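Local coordinates for protease (Penicillium cyclopium, PDB 5Z6O), which hydrolyses proteins as a subtilisin-family serine endopeptidase related to proteinase K, probably cutting casein, gelatin and type IV collagen, at residues 180-188 with 202-210; 255-263 with 272-280. One frame throughout, in Å; residues are numbered along the deposited sequence.

Contact 1 of 2, residues 180-188 with 202-210; sequences NVCTIAAST and VVDLYAPGK. With CA (calcium ion), chain B.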
ATOM      1  N   ASN A 180      12.315   3.558  -9.611  1.00 14.83           N
ATOM      2  CA  ASN A 180      12.548   2.679  -8.467  1.00 16.09           C
ATOM      3  C   ASN A 180      11.399   2.557  -7.484  1.00 13.14           C
ATOM      4  O   ASN A 180      11.628   1.990  -6.395  1.00 12.90           O
ATOM      5  CB  ASN A 180      13.779   3.134  -7.670  1.00 24.71           C
ATOM      6  CG  ASN A 180      15.006   3.210  -8.542  1.00 29.58           C
ATOM      7  OD1 ASN A 180      15.332   2.243  -9.241  1.00 35.53           O
ATOM      8  ND2 ASN A 180      15.667   4.362  -8.545  1.00 33.47           N
ATOM      9  N   VAL A 181      10.208   3.074  -7.790  1.00 14.04           N
ATOM     10  CA  VAL A 181       9.052   2.852  -6.921  1.00  5.37           C
ATOM     11  C   VAL A 181       8.437   1.531  -7.301  1.00  7.36           C
ATOM     12  O   VAL A 181       8.779   0.957  -8.335  1.00 10.57           O
ATOM     13  CB  VAL A 181       8.011   3.986  -7.027  1.00 10.95           C
ATOM     14  CG1 VAL A 181       8.604   5.308  -6.568  1.00 13.17           C
ATOM     15  CG2 VAL A 181       7.474   4.096  -8.440  1.00 13.34           C
ATOM     16  N   CYS A 182       7.542   1.018  -6.448  1.00  8.26           N
ATOM     17  CA  CYS A 182       6.895  -0.260  -6.704  1.00  8.82           C
ATOM     18  C   CYS A 182       5.467   0.104  -7.108  1.00  9.40           C
ATOM     19  O   CYS A 182       4.677   0.555  -6.275  1.00  9.41           O
ATOM     20  CB  CYS A 182       6.962  -1.141  -5.453  1.00  7.24           C
ATOM     21  SG  CYS A 182       7.003  -2.922  -5.804  1.00  9.99           S
ATOM     22  N   THR A 183       5.175   0.026  -8.403  1.00  7.88           N
ATOM     23  CA  THR A 183       3.920   0.542  -8.949  1.00  6.42           C
ATOM     24  C   THR A 183       2.919  -0.599  -9.115  1.00  6.94           C
ATOM     25  O   THR A 183       3.228  -1.603  -9.780  1.00  8.71           O
ATOM     26  CB  THR A 183       4.189   1.190 -10.306  1.00  9.03           C
ATOM     27  OG1 THR A 183       5.102   2.281 -10.129  1.00 10.54           O
ATOM     28  CG2 THR A 183       2.920   1.700 -10.928  1.00  9.28           C
ATOM     29  N   ILE A 184       1.707  -0.429  -8.558  1.00  6.68           N
ATOM     30  CA  ILE A 184       0.815  -1.565  -8.294  1.00  4.46           C
ATOM     31  C   ILE A 184      -0.487  -1.383  -9.072  1.00  8.82           C
ATOM     32  O   ILE A 184      -1.177  -0.372  -8.916  1.00  8.76           O
ATOM     33  CB  ILE A 184       0.512  -1.714  -6.789  1.00  7.04           C
ATOM     34  CG1 ILE A 184       1.785  -1.628  -5.934  1.00  8.40           C
ATOM     35  CG2 ILE A 184      -0.231  -3.015  -6.530  1.00  7.39           C
ATOM     36  CD1 ILE A 184       2.874  -2.615  -6.417  1.00  7.55           C
ATOM     37  N   ALA A 185      -0.843  -2.380  -9.880  1.00  8.59           N
ATOM     38  CA  ALA A 185      -2.122  -2.410 -10.577  1.00  7.69           C
ATOM     39  C   ALA A 185      -3.129  -3.245  -9.795  1.00 11.72           C
ATOM     40  O   ALA A 185      -2.776  -3.980  -8.864  1.00  8.97           O
ATOM     41  CB  ALA A 185      -1.944  -2.966 -12.002  1.00 12.82           C
ATOM     42  N   ALA A 186      -4.406  -3.096 -10.153  1.00  8.73           N
ATOM     43  CA  ALA A 186      -5.502  -3.650  -9.359  1.00  8.83           C
ATOM     44  C   ALA A 186      -6.085  -4.912  -9.992  1.00 10.20           C
ATOM     45  O   ALA A 186      -6.425  -4.912 -11.181  1.00 10.29           O
ATOM     46  CB  ALA A 186      -6.609  -2.617  -9.193  1.00  7.86           C
ATOM     47  N   SER A 187      -6.258  -5.970  -9.186  1.00  9.81           N
ATOM     48  CA  SER A 187      -6.852  -7.215  -9.670  1.00 10.67           C
ATOM     49  C   SER A 187      -8.228  -7.422  -9.049  1.00 12.53           C
ATOM     50  O   SER A 187      -8.579  -6.776  -8.060  1.00  9.98           O
ATOM     51  CB  SER A 187      -5.946  -8.418  -9.344  1.00  7.39           C
ATOM     52  OG  SER A 187      -5.923  -8.717  -7.947  1.00 10.26           O
ATOM     53  N   THR A 188      -9.001  -8.374  -9.613  1.00  9.13           N
ATOM     54  CA  THR A 188     -10.340  -8.681  -9.114  1.00 10.17           C
ATOM     55  C   THR A 188     -10.347 -10.063  -8.477  1.00  6.99           C
ATOM     56  O   THR A 188      -9.389 -10.822  -8.602  1.00 11.34           O
ATOM     57  CB  THR A 188     -11.369  -8.671 -10.245  1.00 10.43           C
ATOM     58  OG1 THR A 188     -11.077  -9.788 -11.136  1.00 12.58           O
ATOM     59  CG2 THR A 188     -11.281  -7.362 -11.021  1.00 16.29           C
ATOM     60  N   VAL A 202       5.572   0.002 -16.740  1.00 16.26           N
ATOM     61  CA  VAL A 202       6.060   0.480 -15.445  1.00 16.85           C
ATOM     62  C   VAL A 202       5.395  -0.239 -14.282  1.00 16.05           C
ATOM     63  O   VAL A 202       5.847  -0.084 -13.149  1.00 13.55           O
ATOM     64  CB  VAL A 202       5.861   1.990 -15.205  1.00 18.67           C
ATOM     65  CG1 VAL A 202       6.633   2.773 -16.216  1.00 26.93           C
ATOM     66  CG2 VAL A 202       4.396   2.383 -15.229  1.00 14.76           C
ATOM     67  N   VAL A 203       4.329  -1.003 -14.530  1.00 10.02           N
ATOM     68  CA  VAL A 203       3.674  -1.734 -13.448  1.00  9.37           C
ATOM     69  C   VAL A 203       4.562  -2.887 -12.999  1.00 13.03           C
ATOM     70  O   VAL A 203       4.997  -3.715 -13.809  1.00 11.38           O
ATOM     71  CB  VAL A 203       2.290  -2.221 -13.903  1.00 15.30           C
ATOM     72  CG1 VAL A 203       1.695  -3.217 -12.887  1.00 12.20           C
ATOM     73  CG2 VAL A 203       1.361  -1.039 -14.046  1.00 14.13           C
ATOM     74  N   ASP A 204       4.819  -2.967 -11.695  1.00  7.48           N
ATOM     75  CA  ASP A 204       5.661  -4.031 -11.173  1.00  4.99           C
ATOM     76  C   ASP A 204       4.856  -5.298 -10.889  1.00  8.03           C
ATOM     77  O   ASP A 204       5.359  -6.418 -11.091  1.00  9.54           O
ATOM     78  CB  ASP A 204       6.363  -3.552  -9.891  1.00 10.16           C
ATOM     79  CG  ASP A 204       7.382  -2.454 -10.186  1.00 14.75           C
ATOM     80  OD1 ASP A 204       8.417  -2.794 -10.794  1.00 16.15           O
ATOM     81  OD2 ASP A 204       7.119  -1.265  -9.918  1.00 10.91           O
ATOM     82  N   LEU A 205       3.623  -5.150 -10.396  1.00  7.92           N
ATOM     83  CA  LEU A 205       2.762  -6.322 -10.160  1.00 10.48           C
ATOM     84  C   LEU A 205       1.337  -5.860  -9.863  1.00  8.02           C
ATOM     85  O   LEU A 205       1.063  -4.668  -9.707  1.00 10.67           O
ATOM     86  CB  LEU A 205       3.282  -7.210  -9.021  1.00 10.18           C
ATOM     87  CG  LEU A 205       3.226  -6.621  -7.629  1.00 10.24           C
ATOM     88  CD1 LEU A 205       3.097  -7.771  -6.593  1.00 12.16           C
ATOM     89  CD2 LEU A 205       4.515  -5.852  -7.298  1.00 11.83           C
ATOM     90  N   TYR A 206       0.438  -6.835  -9.788  1.00  9.20           N
ATOM     91  CA  TYR A 206      -0.963  -6.674  -9.401  1.00  8.91           C
ATOM     92  C   TYR A 206      -1.136  -7.003  -7.930  1.00  6.26           C
ATOM     93  O   TYR A 206      -0.423  -7.847  -7.378  1.00  7.30           O
ATOM     94  CB  TYR A 206      -1.900  -7.624 -10.195  1.00  4.46           C
ATOM     95  CG  TYR A 206      -2.225  -7.124 -11.598  1.00  6.80           C
ATOM     96  CD1 TYR A 206      -1.304  -7.275 -12.661  1.00  7.37           C
ATOM     97  CD2 TYR A 206      -3.448  -6.479 -11.851  1.00  9.22           C
ATOM     98  CE1 TYR A 206      -1.613  -6.773 -13.951  1.00 12.23           C
ATOM     99  CE2 TYR A 206      -3.772  -5.992 -13.127  1.00  9.31           C
ATOM    100  CZ  TYR A 206      -2.862  -6.148 -14.158  1.00 14.26           C
ATOM    101  OH  TYR A 206      -3.240  -5.658 -15.386  1.00 12.53           O
ATOM    102  N   ALA A 207      -2.154  -6.383  -7.327  1.00  6.79           N
ATOM    103  CA  ALA A 207      -2.613  -6.781  -6.006  1.00 11.02           C
ATOM    104  C   ALA A 207      -4.103  -6.551  -5.968  1.00  7.19           C
ATOM    105  O   ALA A 207      -4.627  -5.780  -6.785  1.00  5.60           O
ATOM    106  CB  ALA A 207      -1.911  -5.976  -4.900  1.00  8.19           C
ATOM    107  N   PRO A 208      -4.812  -7.169  -5.023  1.00  6.11           N
ATOM    108  CA  PRO A 208      -6.277  -7.061  -4.989  1.00  4.85           C
ATOM    109  C   PRO A 208      -6.714  -5.615  -4.876  1.00  8.20           C
ATOM    110  O   PRO A 208      -6.241  -4.876  -4.006  1.00  8.04           O
ATOM    111  CB  PRO A 208      -6.657  -7.859  -3.736  1.00  8.46           C
ATOM    112  CG  PRO A 208      -5.627  -8.946  -3.697  1.00  9.98           C
ATOM    113  CD  PRO A 208      -4.324  -8.230  -4.114  1.00  9.27           C
ATOM    114  N   GLY A 209      -7.644  -5.221  -5.748  1.00  8.05           N
ATOM    115  CA  GLY A 209      -7.989  -3.817  -5.808  1.00  7.17           C
ATOM    116  C   GLY A 209      -9.444  -3.545  -6.045  1.00 13.08           C
ATOM    117  O   GLY A 209      -9.840  -2.382  -6.064  1.00 15.56           O
ATOM    118  N   LYS A 210     -10.258  -4.577  -6.261  1.00 12.07           N
ATOM    119  CA  LYS A 210     -11.686  -4.356  -6.480  1.00  8.12           C
ATOM    120  C   LYS A 210     -12.467  -4.970  -5.342  1.00 10.26           C
ATOM    121  O   LYS A 210     -12.232  -6.140  -4.976  1.00 12.41           O
ATOM    122  CB  LYS A 210     -12.146  -4.954  -7.815  1.00 12.93           C
ATOM    123  CG  LYS A 210     -13.676  -4.820  -8.024  1.00 14.04           C
ATOM    124  CD  LYS A 210     -14.078  -5.295  -9.428  1.00 19.53           C
ATOM    125  CE  LYS A 210     -15.569  -5.034  -9.679  1.00 21.19           C
ATOM    126  NZ  LYS A 210     -16.364  -6.121  -9.090  1.00 27.91           N
TER
HETATM  127 CA    CA B 301       9.270  -0.337 -10.504  1.00 25.39          CA
HETATM  128  O   HOH W   1      10.753   1.750 -11.157  1.00 35.91           O
HETATM  129  O   HOH W   2       7.808   1.307 -11.178  1.00 18.40           O
HETATM  130  O   HOH W   3       8.667  -0.675 -12.650  1.00 20.49           O
HETATM  131  O   HOH W   4      10.917  -1.061  -8.971  1.00 22.84           O
HETATM  132  O   HOH W   5      10.888  -1.338 -11.987  1.00 30.88           O
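Thr-183 and Asp-204 meet beside a calcium ion, at one end of the contact between parallel segments 180-188 and 202-210. The Thr-183 N-H points at Asp-204 OD2 over 2.8 Å, nearly straight at 172°, and uses the anti lone pair of that oxygen; Asp-204 N returns a bond to Thr-183 O at 2.8 Å. The same OD2 binds the calcium ion at 2.4 Å, with OD1 completing a bidentate grip; Val-181 O is the other protein ligand, and five waters fill the remaining positions. This is the watery end, held by bonds more than by apolar packing: one water donates to both Thr-183 OG1 and Val-202 O, while the threonine hydroxyl also bonds Ala-176.

Further along, the packing is dry and close. Ala-185 N bonds Leu-205 O and Ala-185 O receives Ala-207 N at 2.9 Å, the regular pattern of the central parallel sheet of the subtilisin fold, in which 205-208 is an outermost strand within the chain. On one face, Ile-184 and Leu-205 lie side by side, Ile-184 CD1 3.7 Å from Leu-205 CD2; helix 227-245 packs on this side. On the other, Ala-185 CB sits over the Tyr-206 ring, 3.8 Å from its centroid and 15° off the normal, a CH-pi contact. With CG anti to the carbonyl carbon (chi1 -80°), Tyr-206 presents this ring to Ala-185, and Ser-193 holds its hydroxyl.

A single carboxylate thus joins metal and backbone: calcium and the Thr-183 N-H together fix its rotation and probably stabilise its negative charge, tying the ion to the backbone of segment 180-188.

Contact 2 of 2, residues 255-263 with 272-280; sequences RIVQDAITK and TTKLLYNGI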
ATOM      1  N   ARG A 255      12.042  -8.424  -4.511  1.00 10.52           N
ATOM      2  CA  ARG A 255      11.727  -9.667  -3.810  1.00 11.52           C
ATOM      3  C   ARG A 255      10.233 -10.004  -3.912  1.00  8.36           C
ATOM      4  O   ARG A 255       9.857 -11.168  -4.106  1.00  9.70           O
ATOM      5  CB  ARG A 255      12.151  -9.539  -2.352  1.00 12.01           C
ATOM      6  CG  ARG A 255      11.774 -10.737  -1.473  1.00 11.43           C
ATOM      7  CD  ARG A 255      12.425 -12.028  -1.961  1.00 20.22           C
ATOM      8  NE  ARG A 255      12.111 -13.084  -1.013  1.00 15.76           N
ATOM      9  CZ  ARG A 255      12.117 -14.371  -1.307  1.00 18.57           C
ATOM     10  NH1 ARG A 255      11.794 -15.256  -0.369  1.00 23.53           N
ATOM     11  NH2 ARG A 255      12.431 -14.761  -2.538  1.00 21.64           N
ATOM     12  N   ILE A 256       9.369  -8.995  -3.784  1.00 12.07           N
ATOM     13  CA  ILE A 256       7.935  -9.217  -3.977  1.00 10.66           C
ATOM     14  C   ILE A 256       7.649  -9.684  -5.399  1.00  9.80           C
ATOM     15  O   ILE A 256       6.841 -10.595  -5.615  1.00 11.18           O
ATOM     16  CB  ILE A 256       7.160  -7.940  -3.625  1.00  8.50           C
ATOM     17  CG1 ILE A 256       7.173  -7.766  -2.118  1.00 12.15           C
ATOM     18  CG2 ILE A 256       5.731  -7.955  -4.197  1.00 12.63           C
ATOM     19  CD1 ILE A 256       6.856  -6.322  -1.702  1.00 12.97           C
ATOM     20  N   VAL A 257       8.332  -9.114  -6.388  1.00 10.14           N
ATOM     21  CA  VAL A 257       8.070  -9.543  -7.758  1.00 12.71           C
ATOM     22  C   VAL A 257       8.534 -10.988  -7.966  1.00 10.70           C
ATOM     23  O   VAL A 257       7.874 -11.779  -8.662  1.00 13.23           O
ATOM     24  CB  VAL A 257       8.726  -8.569  -8.767  1.00 11.46           C
ATOM     25  CG1 VAL A 257       8.724  -9.182 -10.159  1.00 15.07           C
ATOM     26  CG2 VAL A 257       8.044  -7.158  -8.714  1.00 11.28           C
ATOM     27  N   GLN A 258       9.647 -11.366  -7.323  1.00 11.60           N
ATOM     28  CA  GLN A 258      10.175 -12.725  -7.424  1.00 15.54           C
ATOM     29  C   GLN A 258       9.215 -13.739  -6.804  1.00 18.27           C
ATOM     30  O   GLN A 258       9.037 -14.842  -7.333  1.00 16.22           O
ATOM     31  CB  GLN A 258      11.548 -12.788  -6.733  1.00 16.91           C
ATOM     32  CG  GLN A 258      12.179 -14.143  -6.726  1.00 32.64           C
ATOM     33  CD  GLN A 258      13.531 -14.150  -6.030  1.00 50.37           C
ATOM     34  OE1 GLN A 258      13.703 -13.563  -4.956  1.00 36.63           O
ATOM     35  NE2 GLN A 258      14.505 -14.823  -6.647  1.00 48.70           N
ATOM     36  N   ASP A 259       8.611 -13.391  -5.664  1.00 10.93           N
ATOM     37  CA  ASP A 259       7.638 -14.273  -4.988  1.00  9.80           C
ATOM     38  C   ASP A 259       6.306 -14.359  -5.731  1.00 13.97           C
ATOM     39  O   ASP A 259       5.548 -15.316  -5.536  1.00 11.51           O
ATOM     40  CB  ASP A 259       7.327 -13.723  -3.593  1.00 12.52           C
ATOM     41  CG  ASP A 259       8.149 -14.323  -2.483  1.00 24.96           C
ATOM     42  OD1 ASP A 259       8.617 -15.491  -2.559  1.00 29.42           O
ATOM     43  OD2 ASP A 259       8.236 -13.609  -1.445  1.00 29.10           O
ATOM     44  N   ALA A 260       5.953 -13.336  -6.496  1.00 10.56           N
ATOM     45  CA  ALA A 260       4.606 -13.245  -7.092  1.00  8.40           C
ATOM     46  C   ALA A 260       4.362 -14.368  -8.105  1.00 17.09           C
ATOM     47  O   ALA A 260       5.283 -14.851  -8.757  1.00 17.64           O
ATOM     48  CB  ALA A 260       4.443 -11.872  -7.792  1.00  7.78           C
ATOM     49  N   ILE A 261       3.098 -14.756  -8.264  1.00 10.17           N
ATOM     50  CA  ILE A 261       2.691 -15.859  -9.144  1.00  9.94           C
ATOM     51  C   ILE A 261       2.017 -15.303 -10.387  1.00 11.11           C
ATOM     52  O   ILE A 261       1.312 -14.292 -10.328  1.00 10.86           O
ATOM     53  CB  ILE A 261       1.759 -16.830  -8.399  1.00 10.85           C
ATOM     54  CG1 ILE A 261       2.524 -17.378  -7.206  1.00 17.78           C
ATOM     55  CG2 ILE A 261       1.399 -17.973  -9.286  1.00 13.21           C
ATOM     56  CD1 ILE A 261       1.719 -18.254  -6.335  1.00 23.21           C
ATOM     57  N   THR A 262       2.246 -15.953 -11.532  1.00 11.64           N
ATOM     58  CA  THR A 262       1.676 -15.429 -12.768  1.00 12.86           C
ATOM     59  C   THR A 262       0.214 -15.871 -12.850  1.00 14.40           C
ATOM     60  O   THR A 262      -0.160 -16.871 -13.474  1.00 13.35           O
ATOM     61  CB  THR A 262       2.511 -15.895 -13.954  1.00 16.30           C
ATOM     62  OG1 THR A 262       3.776 -15.217 -13.937  1.00 30.15           O
ATOM     63  CG2 THR A 262       1.843 -15.566 -15.229  1.00 24.64           C
ATOM     64  N   LYS A 263      -0.650 -15.107 -12.176  1.00  9.09           N
ATOM     65  CA  LYS A 263      -2.032 -15.513 -12.039  1.00  7.70           C
ATOM     66  C   LYS A 263      -3.037 -14.662 -12.772  1.00 11.93           C
ATOM     67  O   LYS A 263      -4.196 -15.057 -12.824  1.00 12.83           O
ATOM     68  CB  LYS A 263      -2.449 -15.487 -10.567  1.00 16.15           C
ATOM     69  CG  LYS A 263      -1.634 -16.350  -9.792  1.00 11.53           C
ATOM     70  CD  LYS A 263      -1.792 -17.761 -10.343  1.00 43.97           C
ATOM     71  CE  LYS A 263      -2.973 -18.569  -9.753  1.00 29.45           C
ATOM     72  NZ  LYS A 263      -3.852 -19.214 -10.804  1.00 41.35           N
ATOM     73  N   THR A 272       2.796  -6.964 -16.933  1.00 11.06           N
ATOM     74  CA  THR A 272       3.026  -8.178 -16.159  1.00  8.88           C
ATOM     75  C   THR A 272       1.717  -8.822 -15.746  1.00 12.02           C
ATOM     76  O   THR A 272       0.699  -8.155 -15.590  1.00 16.52           O
ATOM     77  CB  THR A 272       3.850  -7.872 -14.906  1.00 11.76           C
ATOM     78  OG1 THR A 272       4.131  -9.097 -14.240  1.00 13.33           O
ATOM     79  CG2 THR A 272       3.068  -6.978 -13.944  1.00 12.50           C
ATOM     80  N   THR A 273       1.735 -10.146 -15.587  1.00 10.71           N
ATOM     81  CA  THR A 273       0.580 -10.839 -15.055  1.00  9.00           C
ATOM     82  C   THR A 273       0.842 -11.382 -13.656  1.00 10.14           C
ATOM     83  O   THR A 273       0.082 -12.228 -13.192  1.00  9.67           O
ATOM     84  CB  THR A 273       0.153 -11.958 -15.999  1.00 17.94           C
ATOM     85  OG1 THR A 273       1.196 -12.923 -16.074  1.00 23.44           O
ATOM     86  CG2 THR A 273      -0.033 -11.402 -17.375  1.00 24.40           C
ATOM     87  N   LYS A 274       1.862 -10.859 -12.969  1.00  9.66           N
ATOM     88  CA  LYS A 274       2.230 -11.308 -11.626  1.00  8.68           C
ATOM     89  C   LYS A 274       1.291 -10.728 -10.582  1.00  7.73           C
ATOM     90  O   LYS A 274       0.901  -9.565 -10.663  1.00  8.51           O
ATOM     91  CB  LYS A 274       3.670 -10.897 -11.290  1.00  9.46           C
ATOM     92  CG  LYS A 274       4.670 -11.913 -11.892  1.00 18.44           C
ATOM     93  CD  LYS A 274       6.105 -11.640 -11.518  1.00 31.00           C
ATOM     94  CE  LYS A 274       7.010 -12.848 -11.878  1.00 28.25           C
ATOM     95  NZ  LYS A 274       7.526 -13.630 -10.683  1.00 25.25           N
ATOM     96  N   LEU A 275       0.912 -11.572  -9.636  1.00  6.54           N
ATOM     97  CA  LEU A 275      -0.020 -11.226  -8.560  1.00  8.89           C
ATOM     98  C   LEU A 275       0.672 -11.427  -7.217  1.00 12.01           C
ATOM     99  O   LEU A 275       1.270 -12.481  -6.988  1.00  8.71           O
ATOM    100  CB  LEU A 275      -1.265 -12.118  -8.627  1.00  9.32           C
ATOM    101  CG  LEU A 275      -2.257 -11.892  -7.435  1.00  8.11           C
ATOM    102  CD1 LEU A 275      -2.792 -10.460  -7.408  1.00  9.55           C
ATOM    103  CD2 LEU A 275      -3.410 -12.882  -7.590  1.00 12.41           C
ATOM    104  N   LEU A 276       0.522 -10.456  -6.306  1.00  5.63           N
ATOM    105  CA  LEU A 276       1.117 -10.525  -4.970  1.00  8.03           C
ATOM    106  C   LEU A 276       0.856 -11.870  -4.293  1.00  9.15           C
ATOM    107  O   LEU A 276      -0.284 -12.319  -4.211  1.00  8.55           O
ATOM    108  CB  LEU A 276       0.505  -9.418  -4.110  1.00  6.45           C
ATOM    109  CG  LEU A 276       0.967  -9.253  -2.640  1.00  7.28           C
ATOM    110  CD1 LEU A 276       2.490  -9.020  -2.618  1.00  9.83           C
ATOM    111  CD2 LEU A 276       0.169  -8.090  -2.008  1.00  6.01           C
ATOM    112  N   TYR A 277       1.921 -12.456  -3.736  1.00  8.56           N
ATOM    113  CA  TYR A 277       1.869 -13.712  -2.977  1.00  8.67           C
ATOM    114  C   TYR A 277       2.871 -13.615  -1.838  1.00  9.90           C
ATOM    115  O   TYR A 277       4.010 -13.214  -2.079  1.00 11.41           O
ATOM    116  CB  TYR A 277       2.226 -14.882  -3.892  1.00 10.31           C
ATOM    117  CG  TYR A 277       2.260 -16.197  -3.177  1.00  9.51           C
ATOM    118  CD1 TYR A 277       1.117 -16.704  -2.562  1.00 10.21           C
ATOM    119  CD2 TYR A 277       3.432 -16.931  -3.106  1.00  9.49           C
ATOM    120  CE1 TYR A 277       1.166 -17.942  -1.874  1.00 13.59           C
ATOM    121  CE2 TYR A 277       3.483 -18.140  -2.457  1.00 17.69           C
ATOM    122  CZ  TYR A 277       2.362 -18.638  -1.839  1.00 16.91           C
ATOM    123  OH  TYR A 277       2.441 -19.853  -1.183  1.00 18.15           O
ATOM    124  N   ASN A 278       2.472 -13.980  -0.602  1.00  7.72           N
ATOM    125  CA  ASN A 278       3.353 -13.735   0.546  1.00  8.49           C
ATOM    126  C   ASN A 278       4.365 -14.855   0.790  1.00 13.45           C
ATOM    127  O   ASN A 278       5.163 -14.730   1.717  1.00 13.49           O
ATOM    128  CB  ASN A 278       2.526 -13.452   1.853  1.00  9.34           C
ATOM    129  CG  ASN A 278       1.842 -14.696   2.445  1.00  9.49           C
ATOM    130  OD1 ASN A 278       1.279 -14.626   3.549  1.00 13.18           O
ATOM    131  ND2 ASN A 278       1.856 -15.795   1.736  1.00  7.80           N
ATOM    132  N   GLY A 279       4.361 -15.925  -0.011  1.00 10.53           N
ATOM    133  CA  GLY A 279       5.395 -16.934   0.083  1.00 14.22           C
ATOM    134  C   GLY A 279       5.210 -17.944   1.201  1.00 20.65           C
ATOM    135  O   GLY A 279       6.164 -18.650   1.550  1.00 20.52           O
ATOM    136  N   ILE A 280       4.018 -18.034   1.773  1.00 16.41           N
ATOM    137  CA  ILE A 280       3.844 -18.791   3.012  1.00 18.12           C
ATOM    138  C   ILE A 280       3.862 -20.287   2.738  1.00 25.92           C
ATOM    139  O   ILE A 280       4.242 -21.063   3.618  1.00 24.83           O
ATOM    140  CB  ILE A 280       2.552 -18.364   3.735  1.00 17.55           C
ATOM    141  CG1 ILE A 280       2.509 -18.919   5.159  1.00 22.17           C
ATOM    142  CG2 ILE A 280       1.335 -18.795   2.928  1.00 17.67           C
ATOM    143  CD1 ILE A 280       3.434 -18.197   6.138  1.00 19.92           C
TER
HETATM  144  O   HOH W   6       4.598 -11.393  -4.160  1.00 11.64           O
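Ile-261 and Leu-275 face each other as an antiparallel hydrogen-bonded pair, with Leu-275 N to Ile-261 O at 2.8 Å and Ile-261 N to Leu-275 O at 3.2 Å, in a short, weakly bonded hairpin that follows directly on helix 249-259. The bond from Lys-263 N to Thr-273 O is weak and strongly bent.

Lys-274 reaches back from this hairpin to the end of the helix. Its chain runs extended as far as CE and turns at chi4 (-109°), which brings NZ to two carbonyls: Val-257 O at 2.8 Å and Ala-260 O at 3.2 Å. The first bond lies close to, but tilted from, its carbonyl plane, whereas the second comes from above its plane, 36° out. On the way, the side chains of Lys-274 and Val-257 cross at about a right angle, CD against CG1, and Lys-274 CB rests against the methyl of Ala-260.

Tyr-277 meets the segment just after the helix. Ile-261 CD1 lies over one face of its ring, 4.0 Å from the centroid and 18° off the normal, and Gly-279 N lies above the opposite face toward the rim. Asp-259 O sits at the ring edge, near CD2, and the tyrosine hydroxyl bonds Asn-281. Deeper in, Ile-256 CG2 touches Leu-276 CD1 at 3.8 Å. A water links the segments, donating to Ile-256 O and accepting from Tyr-277 N.

Carbonyls of the last helical turn thus find donors in a lysine ammonium and a water. The positive charge of Lys-274, placed at the negative end of the helix dipole, would be favourably situated there and may add an electrostatic tie between helix terminus and hairpin to the two hydrogen bonds.

In the fold
Contact 1 belongs to the buried edge of the central parallel sheet, whereas contact 2 is partly buried, nearer the surface, with its centre about 11 Å from that of the first. They meet through Tyr-206: its N and O probably bond Lys-274 O (2.9 Å) and Leu-276 N (3.0 Å), so segment 272-280 runs along the outer side of strand 205-208. Helix 249-259 serves both, packing Ile-256 and Val-257 on Leu-205 and carrying Cys-253, the disulfide partner of Cys-182. Their chemistry differs accordingly: contact 1 combines regular strand bonding with a carboxylate-bound metal, while contact 2 relies on an ammonium group and a bridging water at a helix terminus.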